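Local coordinates for protein putative laminarinase (Phanerochaete chrysosporium, PDB 2CL2) that probably hydrolyses O-glycosidic bonds of beta-glucans such as laminarin, as a glycoside hydrolase of family 16, at residues 90-95 / 178-183; 138-143 / 236-241; 96-101 / 251-256; 86-91 / 290-295; 130-135 / 240-245. One frame throughout, in Å; residues are numbered along the deposited sequence.

Contact 1: residues 90-95 / 178-183. With MAN (alpha-D-mannopyranose), chain B.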
# COMPACT_ATOMS: atom_id res chain seq x y z
N ARG A 90 -9.30 -0.08 8.42
CA ARG A 90 -9.46 -0.28 9.86
C ARG A 90 -8.21 -0.90 10.49
O ARG A 90 -7.92 -0.64 11.65
CB ARG A 90 -10.64 -1.19 10.15
CG ARG A 90 -11.95 -0.76 9.50
CD ARG A 90 -13.09 -1.57 10.08
NE ARG A 90 -14.39 -1.27 9.50
CZ ARG A 90 -15.03 -2.02 8.61
NH1 ARG A 90 -14.50 -3.13 8.11
NH2 ARG A 90 -16.22 -1.64 8.18
N HIS A 91 -7.50 -1.72 9.73
CA HIS A 91 -6.36 -2.48 10.23
C HIS A 91 -5.44 -2.77 9.06
O HIS A 91 -5.92 -3.07 7.95
CB HIS A 91 -6.86 -3.80 10.83
CG HIS A 91 -5.86 -4.50 11.72
ND1 HIS A 91 -4.92 -5.39 11.25
CD2 HIS A 91 -5.71 -4.48 13.07
CE1 HIS A 91 -4.22 -5.87 12.26
NE2 HIS A 91 -4.68 -5.33 13.38
N MET A 92 -4.14 -2.74 9.31
CA MET A 92 -3.17 -3.17 8.30
C MET A 92 -2.31 -4.27 8.92
O MET A 92 -2.24 -4.40 10.14
CB MET A 92 -2.28 -2.01 7.82
CG MET A 92 -1.25 -1.52 8.83
SD MET A 92 -0.02 -0.43 8.08
CE MET A 92 -1.01 1.00 7.65
N PRO A 93 -1.69 -5.09 8.08
CA PRO A 93 -0.90 -6.17 8.67
C PRO A 93 0.20 -5.68 9.60
O PRO A 93 0.89 -4.69 9.32
CB PRO A 93 -0.31 -6.87 7.43
CG PRO A 93 -1.31 -6.59 6.36
CD PRO A 93 -1.71 -5.17 6.61
N GLN A 94 0.37 -6.40 10.71
CA GLN A 94 1.50 -6.17 11.58
C GLN A 94 2.16 -7.49 11.94
O GLN A 94 1.58 -8.57 11.77
CB GLN A 94 1.08 -5.40 12.83
CG GLN A 94 0.18 -6.16 13.78
CD GLN A 94 -0.11 -5.36 15.03
OE1 GLN A 94 -0.86 -4.40 15.01
NE2 GLN A 94 0.50 -5.75 16.13
N GLY A 95 3.40 -7.37 12.42
CA GLY A 95 4.22 -8.49 12.84
C GLY A 95 5.60 -8.41 12.23
O GLY A 95 5.80 -7.86 11.14
N SER A 178 0.94 1.13 15.75
CA SER A 178 0.38 2.42 16.18
C SER A 178 -0.93 2.73 15.45
O SER A 178 -1.91 3.11 16.05
CB SER A 178 1.40 3.53 15.91
OG SER A 178 0.90 4.78 16.32
N PHE A 179 -0.91 2.57 14.13
CA PHE A 179 -2.09 2.72 13.29
C PHE A 179 -3.20 1.78 13.74
O PHE A 179 -4.34 2.20 13.91
CB PHE A 179 -1.65 2.42 11.85
CG PHE A 179 -2.74 2.36 10.81
CD1 PHE A 179 -3.03 3.47 10.02
CD2 PHE A 179 -3.39 1.18 10.52
CE1 PHE A 179 -3.97 3.39 9.01
CE2 PHE A 179 -4.34 1.10 9.51
CZ PHE A 179 -4.63 2.20 8.76
N ASN A 180 -2.86 0.52 13.96
CA ASN A 180 -3.86 -0.47 14.35
C ASN A 180 -4.49 -0.18 15.72
O ASN A 180 -5.71 -0.31 15.90
CB ASN A 180 -3.27 -1.88 14.29
CG ASN A 180 -3.01 -2.34 12.88
OD1 ASN A 180 -3.60 -1.83 11.93
ND2 ASN A 180 -2.10 -3.29 12.72
N ALA A 181 -3.66 0.24 16.67
CA ALA A 181 -4.13 0.62 18.02
C ALA A 181 -5.14 1.75 17.94
O ALA A 181 -6.07 1.83 18.75
CB ALA A 181 -2.95 1.04 18.89
N ASN A 182 -4.96 2.62 16.95
CA ASN A 182 -5.81 3.79 16.77
C ASN A 182 -7.04 3.54 15.90
O ASN A 182 -7.80 4.47 15.62
CB ASN A 182 -4.98 4.91 16.14
CG ASN A 182 -5.55 6.30 16.42
OD1 ASN A 182 -5.93 6.61 17.55
ND2 ASN A 182 -5.55 7.14 15.39
N GLY A 183 -7.23 2.31 15.44
CA GLY A 183 -8.38 2.02 14.59
C GLY A 183 -8.17 2.39 13.13
O GLY A 183 -9.13 2.47 12.36
C1 MAN B . -17.69 -2.96 15.51
C2 MAN B . -18.81 -2.01 15.10
C3 MAN B . -18.80 -1.74 13.61
C4 MAN B . -17.42 -1.32 13.14
C5 MAN B . -16.33 -2.25 13.68
C6 MAN B . -14.95 -1.65 13.41
O2 MAN B . -18.64 -0.81 15.80
O3 MAN B . -19.73 -0.71 13.32
O4 MAN B . -17.39 -1.33 11.73
O5 MAN B . -16.45 -2.44 15.08
O6 MAN B . -13.97 -2.65 13.63
O HOH W 1 -7.34 -1.73 14.12

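Contact 2: residues 138-143 / 236-241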
# COMPACT_ATOMS: atom_id res chain seq x y z
N CYS A 138 13.03 11.84 -13.58
CA CYS A 138 11.93 12.19 -12.70
C CYS A 138 12.47 12.33 -11.30
O CYS A 138 12.88 11.36 -10.66
CB CYS A 138 10.86 11.11 -12.75
SG CYS A 138 9.45 11.43 -11.69
N ALA A 139 12.52 13.57 -10.84
CA ALA A 139 13.00 13.89 -9.52
C ALA A 139 12.07 14.91 -8.87
O ALA A 139 11.21 15.48 -9.54
CB ALA A 139 14.41 14.43 -9.57
N MET A 140 12.28 15.13 -7.58
CA MET A 140 11.44 16.00 -6.79
C MET A 140 12.29 17.10 -6.16
O MET A 140 13.44 16.87 -5.78
CB MET A 140 10.75 15.20 -5.69
CG MET A 140 9.86 14.11 -6.23
SD MET A 140 8.44 14.87 -7.03
CE MET A 140 8.25 13.81 -8.46
N PRO A 141 11.70 18.29 -6.02
CA PRO A 141 12.43 19.38 -5.37
C PRO A 141 12.65 19.08 -3.90
O PRO A 141 11.84 18.39 -3.27
CB PRO A 141 11.52 20.59 -5.56
CG PRO A 141 10.21 20.08 -5.96
CD PRO A 141 10.34 18.68 -6.44
N ALA A 142 13.75 19.59 -3.34
CA ALA A 142 14.12 19.32 -1.95
C ALA A 142 13.06 19.79 -0.96
O ALA A 142 12.85 19.17 0.09
CB ALA A 142 15.46 19.98 -1.62
N SER A 143 12.40 20.89 -1.31
CA SER A 143 11.35 21.46 -0.50
C SER A 143 10.10 21.66 -1.34
O SER A 143 10.16 22.25 -2.42
CB SER A 143 11.81 22.80 0.06
OG SER A 143 10.77 23.46 0.77
N CYS A 236 9.79 16.63 -12.91
CA CYS A 236 9.27 15.35 -13.36
C CYS A 236 7.96 15.54 -14.09
O CYS A 236 6.98 15.98 -13.49
CB CYS A 236 9.01 14.43 -12.18
SG CYS A 236 8.36 12.83 -12.71
N ASP A 237 7.92 15.20 -15.37
CA ASP A 237 6.67 15.18 -16.10
C ASP A 237 5.85 13.99 -15.62
O ASP A 237 6.02 12.86 -16.08
CB ASP A 237 6.94 15.11 -17.60
CG ASP A 237 5.68 15.21 -18.43
OD1 ASP A 237 4.60 14.84 -17.95
OD2 ASP A 237 5.78 15.67 -19.58
N ILE A 238 4.96 14.24 -14.67
CA ILE A 238 4.27 13.15 -13.99
C ILE A 238 3.49 12.30 -15.00
O ILE A 238 3.60 11.07 -15.01
CB ILE A 238 3.34 13.69 -12.87
CG1 ILE A 238 4.16 14.35 -11.74
CG2 ILE A 238 2.45 12.59 -12.33
CD1 ILE A 238 4.92 13.40 -10.84
N GLY A 239 2.73 12.95 -15.86
CA GLY A 239 1.90 12.25 -16.82
C GLY A 239 2.68 11.39 -17.80
O GLY A 239 2.16 10.37 -18.27
N SER A 240 3.92 11.77 -18.11
CA SER A 240 4.75 11.00 -19.05
C SER A 240 5.47 9.84 -18.38
O SER A 240 6.08 9.01 -19.07
CB SER A 240 5.77 11.90 -19.76
OG SER A 240 6.88 12.18 -18.94
N HIS A 241 5.44 9.79 -17.05
CA HIS A 241 6.06 8.70 -16.29
C HIS A 241 5.05 7.73 -15.71
O HIS A 241 5.43 6.74 -15.10
CB HIS A 241 6.94 9.27 -15.17
CG HIS A 241 8.12 10.01 -15.69
ND1 HIS A 241 9.38 9.45 -15.79
CD2 HIS A 241 8.22 11.26 -16.19
CE1 HIS A 241 10.20 10.35 -16.31
NE2 HIS A 241 9.52 11.45 -16.56

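Contact 3: residues 96-101 / 251-256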
# COMPACT_ATOMS: atom_id res chain seq x y z
N CYS A 96 6.58 -8.97 12.92
CA CYS A 96 7.91 -9.09 12.38
C CYS A 96 7.87 -9.83 11.06
O CYS A 96 7.19 -10.84 10.92
CB CYS A 96 8.83 -9.81 13.36
SG CYS A 96 9.46 -8.73 14.68
N GLY A 97 8.59 -9.29 10.08
CA GLY A 97 8.66 -9.86 8.75
C GLY A 97 7.62 -9.36 7.77
O GLY A 97 7.76 -9.58 6.58
N THR A 98 6.58 -8.66 8.25
CA THR A 98 5.51 -8.22 7.36
C THR A 98 5.94 -7.06 6.48
O THR A 98 6.68 -6.17 6.90
CB THR A 98 4.22 -7.84 8.12
OG1 THR A 98 4.47 -6.77 9.04
CG2 THR A 98 3.66 -9.03 8.85
N TRP A 99 5.44 -7.10 5.25
CA TRP A 99 5.66 -6.05 4.27
C TRP A 99 4.37 -5.85 3.48
O TRP A 99 4.18 -6.42 2.41
CB TRP A 99 6.83 -6.43 3.38
CG TRP A 99 7.21 -5.44 2.33
CD1 TRP A 99 6.71 -4.18 2.12
CD2 TRP A 99 8.23 -5.62 1.35
NE1 TRP A 99 7.34 -3.59 1.05
CE2 TRP A 99 8.28 -4.46 0.56
CE3 TRP A 99 9.10 -6.67 1.07
CZ2 TRP A 99 9.17 -4.32 -0.50
CZ3 TRP A 99 9.98 -6.54 0.01
CH2 TRP A 99 10.01 -5.38 -0.76
N PRO A 100 3.44 -5.09 4.06
CA PRO A 100 2.18 -4.81 3.41
C PRO A 100 2.30 -3.60 2.49
O PRO A 100 3.13 -2.72 2.72
CB PRO A 100 1.27 -4.47 4.59
CG PRO A 100 2.17 -3.79 5.54
CD PRO A 100 3.51 -4.48 5.40
N ALA A 101 1.43 -3.53 1.49
CA ALA A 101 1.37 -2.36 0.64
C ALA A 101 0.02 -2.17 -0.00
O ALA A 101 -0.68 -3.13 -0.31
CB ALA A 101 2.45 -2.43 -0.42
N LEU A 251 0.27 -8.39 0.84
CA LEU A 251 1.09 -8.62 2.01
C LEU A 251 2.12 -9.66 1.65
O LEU A 251 1.76 -10.80 1.34
CB LEU A 251 0.23 -9.11 3.17
CG LEU A 251 0.99 -9.67 4.38
CD1 LEU A 251 1.88 -8.62 5.00
CD2 LEU A 251 0.01 -10.23 5.39
N THR A 252 3.39 -9.27 1.66
CA THR A 252 4.47 -10.22 1.51
C THR A 252 5.25 -10.27 2.83
O THR A 252 4.91 -9.56 3.79
CB THR A 252 5.37 -9.91 0.29
OG1 THR A 252 6.19 -11.05 0.03
CG2 THR A 252 6.24 -8.68 0.52
N PHE A 253 6.25 -11.15 2.89
CA PHE A 253 7.07 -11.33 4.08
C PHE A 253 8.52 -11.34 3.68
O PHE A 253 8.88 -11.89 2.65
CB PHE A 253 6.76 -12.65 4.78
CG PHE A 253 5.31 -12.87 5.02
CD1 PHE A 253 4.58 -13.66 4.14
CD2 PHE A 253 4.65 -12.28 6.08
CE1 PHE A 253 3.25 -13.86 4.31
CE2 PHE A 253 3.29 -12.50 6.25
CZ PHE A 253 2.61 -13.29 5.36
N CYS A 254 9.36 -10.76 4.52
CA CYS A 254 10.81 -10.81 4.31
C CYS A 254 11.10 -10.22 2.93
O CYS A 254 10.58 -9.16 2.59
CB CYS A 254 11.34 -12.25 4.46
SG CYS A 254 10.88 -13.04 5.99
N GLY A 255 11.92 -10.88 2.11
CA GLY A 255 12.16 -10.38 0.78
C GLY A 255 13.15 -9.23 0.75
O GLY A 255 13.87 -8.98 1.71
N ASP A 256 13.17 -8.54 -0.38
CA ASP A 256 14.30 -7.70 -0.71
C ASP A 256 14.45 -6.50 0.22
O ASP A 256 15.57 -6.06 0.47
CB ASP A 256 14.20 -7.26 -2.17
CG ASP A 256 14.33 -8.44 -3.13
OD1 ASP A 256 14.96 -9.47 -2.77
OD2 ASP A 256 13.78 -8.34 -4.23

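Contact 4: residues 86-91 / 290-295. With MAN (alpha-D-mannopyranose), chain B.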
# COMPACT_ATOMS: atom_id res chain seq x y z
N VAL A 86 -9.50 6.48 -2.56
CA VAL A 86 -9.65 6.66 -1.12
C VAL A 86 -9.81 5.30 -0.46
O VAL A 86 -10.68 4.52 -0.82
CB VAL A 86 -10.87 7.54 -0.79
CG1 VAL A 86 -10.92 7.79 0.72
CG2 VAL A 86 -10.80 8.86 -1.55
N PHE A 87 -8.94 5.04 0.51
CA PHE A 87 -8.88 3.77 1.22
C PHE A 87 -9.28 4.01 2.66
O PHE A 87 -8.61 4.78 3.37
CB PHE A 87 -7.45 3.22 1.21
CG PHE A 87 -6.89 2.96 -0.16
CD1 PHE A 87 -6.79 1.66 -0.66
CD2 PHE A 87 -6.44 4.00 -0.94
CE1 PHE A 87 -6.26 1.43 -1.93
CE2 PHE A 87 -5.93 3.78 -2.20
CZ PHE A 87 -5.84 2.50 -2.70
N ASP A 88 -10.37 3.38 3.09
CA ASP A 88 -10.85 3.47 4.47
C ASP A 88 -10.40 2.17 5.13
O ASP A 88 -10.98 1.12 4.88
CB ASP A 88 -12.38 3.62 4.48
CG ASP A 88 -12.96 3.72 5.87
OD1 ASP A 88 -12.24 3.57 6.87
OD2 ASP A 88 -14.19 3.95 5.98
N VAL A 89 -9.34 2.26 5.93
CA VAL A 89 -8.61 1.09 6.42
C VAL A 89 -8.69 0.99 7.93
O VAL A 89 -8.22 1.87 8.63
CB VAL A 89 -7.13 1.16 6.01
CG1 VAL A 89 -6.36 -0.08 6.49
CG2 VAL A 89 -7.00 1.35 4.51
N ARG A 90 -9.30 -0.08 8.42
CA ARG A 90 -9.46 -0.28 9.86
C ARG A 90 -8.21 -0.90 10.49
O ARG A 90 -7.92 -0.64 11.65
CB ARG A 90 -10.64 -1.19 10.15
CG ARG A 90 -11.95 -0.76 9.50
CD ARG A 90 -13.09 -1.57 10.08
NE ARG A 90 -14.39 -1.27 9.50
CZ ARG A 90 -15.03 -2.02 8.61
NH1 ARG A 90 -14.50 -3.13 8.11
NH2 ARG A 90 -16.22 -1.64 8.18
N HIS A 91 -7.50 -1.72 9.73
CA HIS A 91 -6.36 -2.48 10.23
C HIS A 91 -5.44 -2.77 9.06
O HIS A 91 -5.92 -3.07 7.95
CB HIS A 91 -6.86 -3.80 10.83
CG HIS A 91 -5.86 -4.50 11.72
ND1 HIS A 91 -4.92 -5.39 11.25
CD2 HIS A 91 -5.71 -4.48 13.07
CE1 HIS A 91 -4.22 -5.87 12.26
NE2 HIS A 91 -4.68 -5.33 13.38
N ASP A 290 -7.90 -5.03 7.21
CA ASP A 290 -9.34 -4.95 7.40
C ASP A 290 -9.71 -3.64 6.73
O ASP A 290 -9.35 -2.58 7.23
CB ASP A 290 -9.71 -4.98 8.89
CG ASP A 290 -11.19 -4.76 9.14
OD1 ASP A 290 -11.91 -4.35 8.23
OD2 ASP A 290 -11.61 -4.98 10.30
N ILE A 291 -10.38 -3.73 5.59
CA ILE A 291 -10.68 -2.57 4.75
C ILE A 291 -12.19 -2.38 4.71
O ILE A 291 -12.94 -3.30 4.38
CB ILE A 291 -10.08 -2.75 3.33
CG1 ILE A 291 -8.55 -2.72 3.44
CG2 ILE A 291 -10.58 -1.68 2.38
CD1 ILE A 291 -7.83 -3.33 2.27
N ALA A 292 -12.64 -1.18 5.08
CA ALA A 292 -14.06 -0.84 5.06
C ALA A 292 -14.54 -0.49 3.66
O ALA A 292 -15.68 -0.81 3.30
CB ALA A 292 -14.32 0.31 6.00
N SER A 293 -13.71 0.17 2.87
CA SER A 293 -14.06 0.53 1.51
C SER A 293 -12.84 1.02 0.77
O SER A 293 -11.88 1.50 1.38
CB SER A 293 -15.13 1.63 1.47
OG SER A 293 -14.66 2.82 2.06
N VAL A 294 -12.89 0.91 -0.55
CA VAL A 294 -11.98 1.62 -1.43
C VAL A 294 -12.87 2.26 -2.49
O VAL A 294 -13.72 1.58 -3.07
CB VAL A 294 -10.92 0.71 -2.07
CG1 VAL A 294 -10.04 1.51 -3.05
CG2 VAL A 294 -10.05 0.07 -1.00
N ARG A 295 -12.68 3.55 -2.71
CA ARG A 295 -13.51 4.29 -3.65
C ARG A 295 -12.60 5.04 -4.60
O ARG A 295 -11.59 5.61 -4.19
CB ARG A 295 -14.43 5.25 -2.90
CG ARG A 295 -15.41 4.51 -2.00
CD ARG A 295 -16.50 5.38 -1.44
NE ARG A 295 -17.43 4.56 -0.64
CZ ARG A 295 -17.46 4.51 0.69
NH1 ARG A 295 -16.67 5.26 1.43
NH2 ARG A 295 -18.34 3.70 1.30
C1 MAN B . -17.69 -2.96 15.51
C2 MAN B . -18.81 -2.01 15.10
C3 MAN B . -18.80 -1.74 13.61
C4 MAN B . -17.42 -1.32 13.14
C5 MAN B . -16.33 -2.25 13.68
C6 MAN B . -14.95 -1.65 13.41
O2 MAN B . -18.64 -0.81 15.80
O3 MAN B . -19.73 -0.71 13.32
O4 MAN B . -17.39 -1.33 11.73
O5 MAN B . -16.45 -2.44 15.08
O6 MAN B . -13.97 -2.65 13.63
O HOH W 2 -13.01 4.62 0.89
O HOH W 3 -16.09 3.32 4.30

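Contact 5: residues 130-135 / 240-245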
# COMPACT_ATOMS: atom_id res chain seq x y z
N MET A 130 5.37 6.94 1.50
CA MET A 130 4.65 7.16 0.25
C MET A 130 5.71 7.50 -0.77
O MET A 130 6.52 8.40 -0.55
CB MET A 130 3.66 8.31 0.42
CG MET A 130 2.55 7.98 1.40
SD MET A 130 2.13 9.29 2.57
CE MET A 130 3.67 9.46 3.46
N THR A 131 5.73 6.77 -1.89
CA THR A 131 6.90 6.72 -2.77
C THR A 131 6.49 6.56 -4.22
O THR A 131 5.57 5.80 -4.52
CB THR A 131 7.78 5.51 -2.40
OG1 THR A 131 8.00 5.50 -0.99
CG2 THR A 131 9.11 5.54 -3.11
N LEU A 132 7.19 7.25 -5.12
CA LEU A 132 7.06 6.98 -6.55
C LEU A 132 8.28 6.23 -7.04
O LEU A 132 9.39 6.49 -6.60
CB LEU A 132 6.91 8.25 -7.39
CG LEU A 132 5.88 9.29 -6.95
CD1 LEU A 132 5.81 10.40 -7.97
CD2 LEU A 132 4.51 8.68 -6.72
N HIS A 133 8.03 5.30 -7.95
CA HIS A 133 9.09 4.60 -8.68
C HIS A 133 8.80 4.81 -10.16
O HIS A 133 7.72 4.49 -10.63
CB HIS A 133 9.08 3.11 -8.37
CG HIS A 133 9.22 2.78 -6.91
ND1 HIS A 133 10.33 2.14 -6.40
CD2 HIS A 133 8.37 2.95 -5.87
CE1 HIS A 133 10.17 1.96 -5.10
NE2 HIS A 133 8.98 2.43 -4.76
N THR A 134 9.79 5.35 -10.89
CA THR A 134 9.62 5.67 -12.30
C THR A 134 10.85 5.27 -13.08
O THR A 134 11.83 4.80 -12.52
CB THR A 134 9.43 7.19 -12.49
OG1 THR A 134 10.64 7.88 -12.15
CG2 THR A 134 8.27 7.71 -11.64
N GLY A 135 10.78 5.48 -14.39
CA GLY A 135 11.96 5.46 -15.24
C GLY A 135 12.71 6.78 -15.19
O GLY A 135 12.48 7.61 -14.30
N SER A 240 3.92 11.77 -18.11
CA SER A 240 4.75 11.00 -19.05
C SER A 240 5.47 9.84 -18.38
O SER A 240 6.08 9.01 -19.07
CB SER A 240 5.77 11.90 -19.76
OG SER A 240 6.88 12.18 -18.94
N HIS A 241 5.44 9.79 -17.05
CA HIS A 241 6.06 8.70 -16.29
C HIS A 241 5.05 7.73 -15.71
O HIS A 241 5.43 6.74 -15.10
CB HIS A 241 6.94 9.27 -15.17
CG HIS A 241 8.12 10.01 -15.69
ND1 HIS A 241 9.38 9.45 -15.79
CD2 HIS A 241 8.22 11.26 -16.19
CE1 HIS A 241 10.20 10.35 -16.31
NE2 HIS A 241 9.52 11.45 -16.56
N PHE A 242 3.76 8.02 -15.89
CA PHE A 242 2.70 7.15 -15.42
C PHE A 242 1.75 6.91 -16.55
O PHE A 242 1.44 7.83 -17.31
CB PHE A 242 1.94 7.80 -14.26
CG PHE A 242 2.69 7.75 -12.97
CD1 PHE A 242 3.71 8.64 -12.72
CD2 PHE A 242 2.39 6.79 -12.02
CE1 PHE A 242 4.43 8.57 -11.53
CE2 PHE A 242 3.09 6.72 -10.82
CZ PHE A 242 4.12 7.61 -10.59
N ASP A 243 1.25 5.69 -16.66
CA ASP A 243 0.18 5.42 -17.62
C ASP A 243 -1.00 4.82 -16.84
O ASP A 243 -1.16 5.15 -15.67
CB ASP A 243 0.67 4.61 -18.83
CG ASP A 243 1.28 3.29 -18.46
OD1 ASP A 243 0.92 2.73 -17.42
OD2 ASP A 243 2.11 2.82 -19.25
N ALA A 244 -1.86 4.03 -17.47
CA ALA A 244 -3.04 3.53 -16.79
C ALA A 244 -2.63 2.45 -15.81
O ALA A 244 -2.06 1.44 -16.21
CB ALA A 244 -4.06 3.02 -17.79
N ASN A 245 -2.90 2.68 -14.53
CA ASN A 245 -2.41 1.83 -13.44
C ASN A 245 -3.56 1.09 -12.75
O ASN A 245 -4.66 1.62 -12.59
CB ASN A 245 -1.73 2.68 -12.36
CG ASN A 245 -0.30 3.11 -12.69
OD1 ASN A 245 0.19 2.99 -13.81
ND2 ASN A 245 0.39 3.62 -11.68
O HOH W 4 8.09 5.98 -15.43

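Contact 1: residues 90-95 / 178-183
Asn180 reaches from helix 176-181 into the loop 90-95 and meets it with both ends of its amide. OD1 accepts from Met92 N at 2.8 Å in a nearly straight bond (168°), while ND2 donates twice, to Met92 O at 2.8 Å and to Gln94 OE1 at 2.8 Å. The Gln94 bond arrives in the carbonyl plane on a lone pair, and the two amide planes are only 9° apart. Three bonds therefore fix the rotation of the Asn180 amide and hold it flat. Against one face of it lies the His91 imidazole, stacked almost parallel, with Asn180 CG over the ring centre; His91 ND1 is taken up by Tyr288 O. A water bridges Arg90 O and Asn180 O, giving to each.

Next to this polar patch is an apolar one. Met92 bends at chi3 (67°), which carries Met92 CE over the middle of the Phe179 ring, 3.6 Å from its centroid. SD stands farther off above the same ring. The extended Arg90 chain passes a mannose, its NE 3.7 Å from MAN O4, while its guanidinium is engaged in a salt bridge with Asp290. Gly183 closes the helix with positive phi in a Schellman motif. A Met-aromatic contact and an asparagine that bonds both N and O of Met92 together fasten the C-terminal end of the helix to the loop linking the two sheets of the GH16 beta-sandwich.

Contact 2: residues 138-143 / 236-241
Both cysteines hold SG anti to the backbone N, both at chi1 180°, and these extended arms meet in a disulfide, Cys138 SG to Cys236 SG 2.0 Å. Its chi3 of -89° is close to the relaxed right-angle value, so the bridge closes without evident torsional strain. The alpha carbons it joins, Cys138 CA and Cys236 CA, are 4.2 Å apart. His241 comes up beside the bridge and presents one ring face to Cys138: CB sits over it, offset toward the rim, at 3.7 Å from His241 CE1. Cys138 SG also stands over that face, so methylene and sulfur share the imidazole.

The disulfide ties the loop between strands 129-133 and 149-150 to the start of the short helix 238-241, two excursions from the GH16 beta-sandwich. Asp237 occupies the N-cap of that weakly bonded helix, and its OD1 accepts from Ser240 N at 3.1 Å, met from above the carboxylate plane.

On the other flank Met140 folds back, bent at chi2 (-70°) and again at chi3, which brings its methyl against the Cys236 end of the bridge. Met140 CE touches Cys236 CB at 3.8 Å and Ile238 CD1 at 4.1 Å, the methionine and isoleucine side chains crossing at about a right angle. Phe231 and Pro232 of strand 229-232 also pack on Met140, and Cys155 lies against Cys138.

Contact 3: residues 96-101 / 251-256
Leu251 lies against Pro100 where two neighbouring antiparallel strands, 246-253 and 98-105, run side by side in one of the sheets of the GH16 beta-sandwich. The pair is non-hydrogen-bonded, and Leu251 CD1 reaches across to Pro100 CB at 4.2 Å and to Thr98 CB at 4.0 Å. With CG anti to the backbone N (chi1 167°), the leucine turns its tip along the partner strand and over the proline and threonine.

Thr252 follows in a hydrogen-bonded pair with Trp99. Trp99 N gives to Thr252 O at 2.9 Å, and Thr252 N returns a straighter bond to Trp99 O at 3.1 Å. On the opposite face of the sheet from Leu251, the two side chains lie side by side and point the same way: Thr252 CG2 meets the indole obliquely at Trp99 CE3, 3.5 Å away. Thr252 OG1 is bonded to Asp25, and Trp99 NE1 to Glu120, so the polar ends of both are held by the surrounding fold.

Phe253 pairs with Thr98 on the Leu251 face, its ring edge toward Gly97 O; the ring also packs edge-to-face with Phe284. Its CA also makes a CA-H...O contact with Gly97 O. Cys254 then takes positive phi and leaves the strand, yet Cys254 N still donates to Gly97 O at 2.9 Å, in the carbonyl plane. Its SG bridges to Cys273, just as Cys96 SG bridges to Cys269. Beyond it the chain passes the six-membered ring of Trp99, with Asp256 N at its edge near CZ3. At the same ring's edge, near its plane, Cys254 O comes to 3.3 Å from Trp99 CE3.

Contact 4: residues 86-91 / 290-295
Arg90 and Asp290 set their flat ends well out of parallel, guanidinium and carboxylate planes 67° apart, yet join in a salt bridge: Arg90 NH1 to Asp290 OD1, 2.9 Å. The oxygen uses its syn lone pair and lies in the guanidinium plane. The arginine, extended from CG to NE, lays one guanidinium face over Ala292, whose CB is 3.5 Å from Arg90 NH2; that same nitrogen bonds Asp50 O.

Farther along, Phe87 and Val294 point the same way into the sandwich interior. Val294 CG1 sits over one ring face near the rim, and Val294 CG2 touches Phe87 CD1 at 3.6 Å. On the other face of the sheet Asp88 stands with CG anti to the backbone N (chi1 -180°), which lays OD2 against the methyl Ala292 CB at 3.6 Å, while OD1 forms a salt bridge with Arg203. Water joins Asp88 OD2 to Ser293 OG.

The backbones pair antiparallel between strands 83-89 and 288-297, with two classic beta bulges. At one, two residues, Arg90 and His91, stand across from the single Asp290, whose O accepts from Arg90 N at 2.8 Å and from His91 N at 3.2 Å; at the other, Ala292 and Ser293 stand across from Asp88. The chain turns a corner at each bulge. A carbonyl gripped twice and a carboxylate paired with the arginine probably hold the corner at Arg90 firmly, and the arginine probably favours the ionised form of Asp290.

Contact 5: residues 130-135 / 240-245
Phe242 drives its ring from the loop after helix 238-241 toward strand 129-133. From CB the side chain leaves with CG anti to the carbonyl carbon (chi1 -77°), which sends the ring toward Leu132 and Thr134. CE1 is the first ring atom to touch, meeting the methyl Thr134 CG2 at 3.9 Å. One atom on, CZ at the tip comes against the fork of Leu132, 4.0 Å from Leu132 CD2 and 4.2 Å from Leu132 CD1. Both approaches are oblique to the ring, and the phenylalanine crosses the leucine and the threonine at about right angles. Ile196 of strand 195-202 packs on both Phe242 and Leu132, placing the cluster between the two sheets of the GH16 sandwich.

Thr134 also turns CB toward the His241 ring, at 4.0 Å from ND1. Its hydroxyl is occupied by its own chain: Thr134 OG1 gives to Gly135 O at 2.8 Å, on a lone pair in the carbonyl plane. Gly135 O in turn lies at the edge of the imidazole.

A water completes the join: it accepts from Gly135 N at 2.9 Å and lies 2.8 Å from His241 O, to which it can donate. The contact is thus apolar inside, with Gly135 N and His241 O linked through a water rather than directly.

From the N terminus, strand 83-89 enters contact 4, which closes the longest loop by pairing with the last strand, 288-297. Arg90 and His91 belong also to contact 1, whose loop 90-95 closes on helix 176-181; the chain then runs into 96-101, which pairs with 251-256 in contact 3, in the other sheet. Contacts 1 and 3 cross, touching through Pro93 against Pro100 and Leu251. Contacts 5 and 2 start at 130-135 and 138-143 and end on overlapping stretches around helix 238-241. Both are nested inside contact 3, itself nested inside contact 4, and both cross contact 1. They meet at Leu132, about 10 Å between centres, on the opposite side of the chain's centre from contact 1.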